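Local coordinates for early transcribed membrane protein 13 (Plasmodium falciparum, PDB 2VWA) that is a membrane protein of the malaria sporozoite, needed for liver-stage development, whose soluble domain binds the lipid phosphatidylethanolamine, at residues I4-P9 and M57-Q62. Numbering follows the deposited sequence.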
ATOM      1  N   ILE A   4      -9.909  -4.026  -3.761  1.00 51.37           N
ATOM      2  CA  ILE A   4      -9.000  -3.347  -4.684  1.00 49.82           C
ATOM      3  C   ILE A   4      -8.755  -4.170  -5.948  1.00 48.47           C
ATOM      4  O   ILE A   4      -8.657  -5.392  -5.888  1.00 48.65           O
ATOM      5  CB  ILE A   4      -7.678  -2.938  -3.972  1.00 49.96           C
ATOM      6  CG1 ILE A   4      -7.905  -1.626  -3.203  1.00 49.89           C
ATOM      7  CG2 ILE A   4      -6.515  -2.823  -4.966  1.00 50.07           C
ATOM      8  CD1 ILE A   4      -6.731  -1.136  -2.412  1.00 50.27           C
ATOM      9  N   ASN A   5      -8.676  -3.503  -7.092  1.00 46.62           N
ATOM     10  CA  ASN A   5      -8.409  -4.199  -8.340  1.00 45.18           C
ATOM     11  C   ASN A   5      -6.977  -3.984  -8.852  1.00 44.39           C
ATOM     12  O   ASN A   5      -6.610  -2.881  -9.278  1.00 44.49           O
ATOM     13  CB  ASN A   5      -9.436  -3.811  -9.405  1.00 45.09           C
ATOM     14  CG  ASN A   5      -9.055  -4.312 -10.779  1.00 44.59           C
ATOM     15  OD1 ASN A   5      -9.088  -5.507 -11.050  1.00 43.83           O
ATOM     16  ND2 ASN A   5      -8.664  -3.397 -11.646  1.00 45.37           N
ATOM     17  N   LEU A   6      -6.168  -5.039  -8.830  1.00 43.05           N
ATOM     18  CA  LEU A   6      -4.765  -4.885  -9.188  1.00 42.06           C
ATOM     19  C   LEU A   6      -4.565  -4.881 -10.693  1.00 41.70           C
ATOM     20  O   LEU A   6      -3.442  -4.707 -11.180  1.00 41.52           O
ATOM     21  CB  LEU A   6      -3.902  -5.929  -8.487  1.00 41.80           C
ATOM     22  CG  LEU A   6      -4.037  -5.843  -6.968  1.00 41.18           C
ATOM     23  CD1 LEU A   6      -3.652  -7.152  -6.334  1.00 42.18           C
ATOM     24  CD2 LEU A   6      -3.222  -4.685  -6.392  1.00 41.85           C
ATOM     25  N   ASN A   7      -5.674  -5.033 -11.414  1.00 41.25           N
ATOM     26  CA  ASN A   7      -5.683  -5.001 -12.875  1.00 41.02           C
ATOM     27  C   ASN A   7      -5.800  -3.611 -13.510  1.00 40.01           C
ATOM     28  O   ASN A   7      -5.468  -3.450 -14.685  1.00 39.72           O
ATOM     29  CB  ASN A   7      -6.758  -5.944 -13.428  1.00 41.45           C
ATOM     30  CG  ASN A   7      -6.396  -7.406 -13.236  1.00 42.62           C
ATOM     31  OD1 ASN A   7      -5.236  -7.795 -13.391  1.00 43.27           O
ATOM     32  ND2 ASN A   7      -7.388  -8.223 -12.897  1.00 43.56           N
ATOM     33  N   LYS A   8      -6.284  -2.631 -12.748  1.00 38.86           N
ATOM     34  CA  LYS A   8      -6.248  -1.237 -13.184  1.00 38.46           C
ATOM     35  C   LYS A   8      -4.790  -0.808 -13.330  1.00 37.35           C
ATOM     36  O   LYS A   8      -3.973  -1.081 -12.446  1.00 37.66           O
ATOM     37  CB  LYS A   8      -6.950  -0.312 -12.193  1.00 38.35           C
ATOM     38  CG  LYS A   8      -8.473  -0.258 -12.312  1.00 39.69           C
ATOM     39  CD  LYS A   8      -9.114   0.515 -11.125  1.00 40.11           C
ATOM     40  CE  LYS A   8      -9.790   1.836 -11.537  1.00 42.53           C
ATOM     41  NZ  LYS A   8      -8.857   2.937 -11.936  1.00 44.20           N
ATOM     42  N   PRO A   9      -4.443  -0.166 -14.463  1.00 36.40           N
ATOM     43  CA  PRO A   9      -3.091   0.370 -14.602  1.00 35.05           C
ATOM     44  C   PRO A   9      -2.885   1.544 -13.648  1.00 33.77           C
ATOM     45  O   PRO A   9      -3.841   2.098 -13.128  1.00 33.21           O
ATOM     46  CB  PRO A   9      -3.046   0.865 -16.055  1.00 35.10           C
ATOM     47  CG  PRO A   9      -4.250   0.299 -16.714  1.00 35.67           C
ATOM     48  CD  PRO A   9      -5.266   0.090 -15.659  1.00 36.15           C
HETATM   49  N   MSE A  57       2.615  -1.846  -4.520  1.00 21.98           N
HETATM   50  CA  MSE A  57       2.201  -0.916  -3.486  1.00 25.53           C
HETATM   51  C   MSE A  57       1.491   0.311  -4.029  1.00 22.13           C
HETATM   52  O   MSE A  57       0.535   0.764  -3.421  1.00 21.05           O
HETATM   53  CB  MSE A  57       3.330  -0.554  -2.549  1.00 25.01           C
HETATM   54  CG  MSE A  57       4.614  -1.146  -2.929  1.00 29.44           C
HETATM   55 SE   MSE A  57       5.414  -1.824  -1.305  1.00 38.57          SE
HETATM   56  CE  MSE A  57       6.248  -3.459  -1.980  1.00 31.45           C
ATOM     57  N   GLN A  58       1.951   0.811  -5.173  1.00 21.03           N
ATOM     58  CA  GLN A  58       1.298   1.907  -5.871  1.00 20.45           C
ATOM     59  C   GLN A  58      -0.151   1.584  -6.216  1.00 18.79           C
ATOM     60  O   GLN A  58      -1.049   2.356  -5.909  1.00 17.83           O
ATOM     61  CB  GLN A  58       2.046   2.257  -7.146  1.00 21.40           C
ATOM     62  CG  GLN A  58       3.157   3.259  -6.958  1.00 25.83           C
ATOM     63  CD  GLN A  58       3.279   4.215  -8.142  1.00 31.55           C
ATOM     64  OE1 GLN A  58       3.757   3.829  -9.213  1.00 34.92           O
ATOM     65  NE2 GLN A  58       2.847   5.472  -7.954  1.00 31.94           N
ATOM     66  N   LYS A  59      -0.375   0.430  -6.835  1.00 17.81           N
ATOM     67  CA  LYS A  59      -1.730   0.024  -7.223  1.00 16.77           C
ATOM     68  C   LYS A  59      -2.626   0.007  -6.012  1.00 15.43           C
ATOM     69  O   LYS A  59      -3.800   0.365  -6.105  1.00 15.49           O
ATOM     70  CB  LYS A  59      -1.749  -1.333  -7.912  1.00 17.08           C
ATOM     71  CG  LYS A  59      -1.175  -1.349  -9.312  1.00 18.16           C
ATOM     72  CD  LYS A  59      -1.429  -2.717  -9.893  1.00 23.14           C
ATOM     73  CE  LYS A  59      -0.573  -2.995 -11.107  1.00 25.46           C
ATOM     74  NZ  LYS A  59      -1.153  -2.368 -12.310  1.00 28.79           N
ATOM     75  N   PHE A  60      -2.050  -0.368  -4.879  1.00 14.22           N
ATOM     76  CA  PHE A  60      -2.767  -0.394  -3.603  1.00 13.78           C
ATOM     77  C   PHE A  60      -3.115   0.987  -3.045  1.00 12.87           C
ATOM     78  O   PHE A  60      -4.220   1.200  -2.551  1.00 12.29           O
ATOM     79  CB  PHE A  60      -1.989  -1.185  -2.548  1.00 13.72           C
ATOM     80  CG  PHE A  60      -2.799  -2.237  -1.920  1.00 14.76           C
ATOM     81  CD1 PHE A  60      -3.634  -1.937  -0.851  1.00 15.93           C
ATOM     82  CD2 PHE A  60      -2.793  -3.528  -2.437  1.00 14.86           C
ATOM     83  CE1 PHE A  60      -4.436  -2.930  -0.287  1.00 16.43           C
ATOM     84  CE2 PHE A  60      -3.599  -4.516  -1.874  1.00 15.24           C
ATOM     85  CZ  PHE A  60      -4.422  -4.215  -0.809  1.00 13.77           C
ATOM     86  N   VAL A  61      -2.167   1.909  -3.129  1.00 11.79           N
ATOM     87  CA  VAL A  61      -2.374   3.256  -2.633  1.00 11.64           C
ATOM     88  C   VAL A  61      -3.387   3.986  -3.536  1.00 12.47           C
ATOM     89  O   VAL A  61      -4.214   4.764  -3.053  1.00 12.47           O
ATOM     90  CB  VAL A  61      -1.016   4.048  -2.495  1.00 11.02           C
ATOM     91  CG1 VAL A  61      -1.260   5.516  -2.213  1.00  8.22           C
ATOM     92  CG2 VAL A  61      -0.137   3.437  -1.393  1.00  8.87           C
ATOM     93  N   GLN A  62      -3.327   3.709  -4.837  1.00 12.82           N
ATOM     94  CA  GLN A  62      -4.248   4.320  -5.779  1.00 13.87           C
ATOM     95  C   GLN A  62      -5.682   3.815  -5.639  1.00 13.98           C
ATOM     96  O   GLN A  62      -6.616   4.611  -5.710  1.00 13.31           O
ATOM     97  CB  GLN A  62      -3.729   4.226  -7.220  1.00 13.59           C
ATOM     98  CG  GLN A  62      -2.601   5.236  -7.443  1.00 14.88           C
ATOM     99  CD  GLN A  62      -2.126   5.393  -8.876  1.00 15.37           C
ATOM    100  OE1 GLN A  62      -1.172   6.143  -9.127  1.00 15.81           O
ATOM    101  NE2 GLN A  62      -2.780   4.700  -9.825  1.00 15.98           N
TER
HETATM  102  O   HOH W   1      -5.673  -0.209  -8.248  1.00 27.92           O
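With CG1 of Ile4 anti to its carbonyl carbon and the chain extended beyond it, CD1 lies over one face of the Phe60 ring, displaced toward the rim, while Lys59 runs out nearly straight from helix 54-67 and bends only at its last torsion (chi4 -81°), which turns the ammonium group to the loop. Ile4 CD1 sits 3.9 Å from the centroid of the Phe60 ring, a CH-pi contact at 27° to the ring normal. Leu6 CD2 touches both helix residues, coming obliquely against the Phe60 ring, 4.1 Å from its CD2, and lying 4.0 Å from Lys59 CB. Lys59 CD passes 3.1 Å from Leu6 O. Beyond it, Lys59 NZ donates to Lys8 O, the carbonyl of the last residue of the type I turn Asn5 to Lys8, at 3.1 Å, tilted 32° from the carbonyl plane. One water donates both to Asn5 O and to Lys59 O, tying the two backbones together, and the Lys8 ammonium forms a salt bridge with Glu66, farther along helix 54-67. Helix 21-41 also packs on Phe60, through Ser34 and Ile35. About 13 Å from the bound phosphatidylethanolamine to the Phe60 side chain, the N-terminal loop is thus fastened to the helical domain by apolar contacts from Ile4 and Leu6, a water bridge beside them at Asn5 and a lysine-carbonyl bond at Lys8.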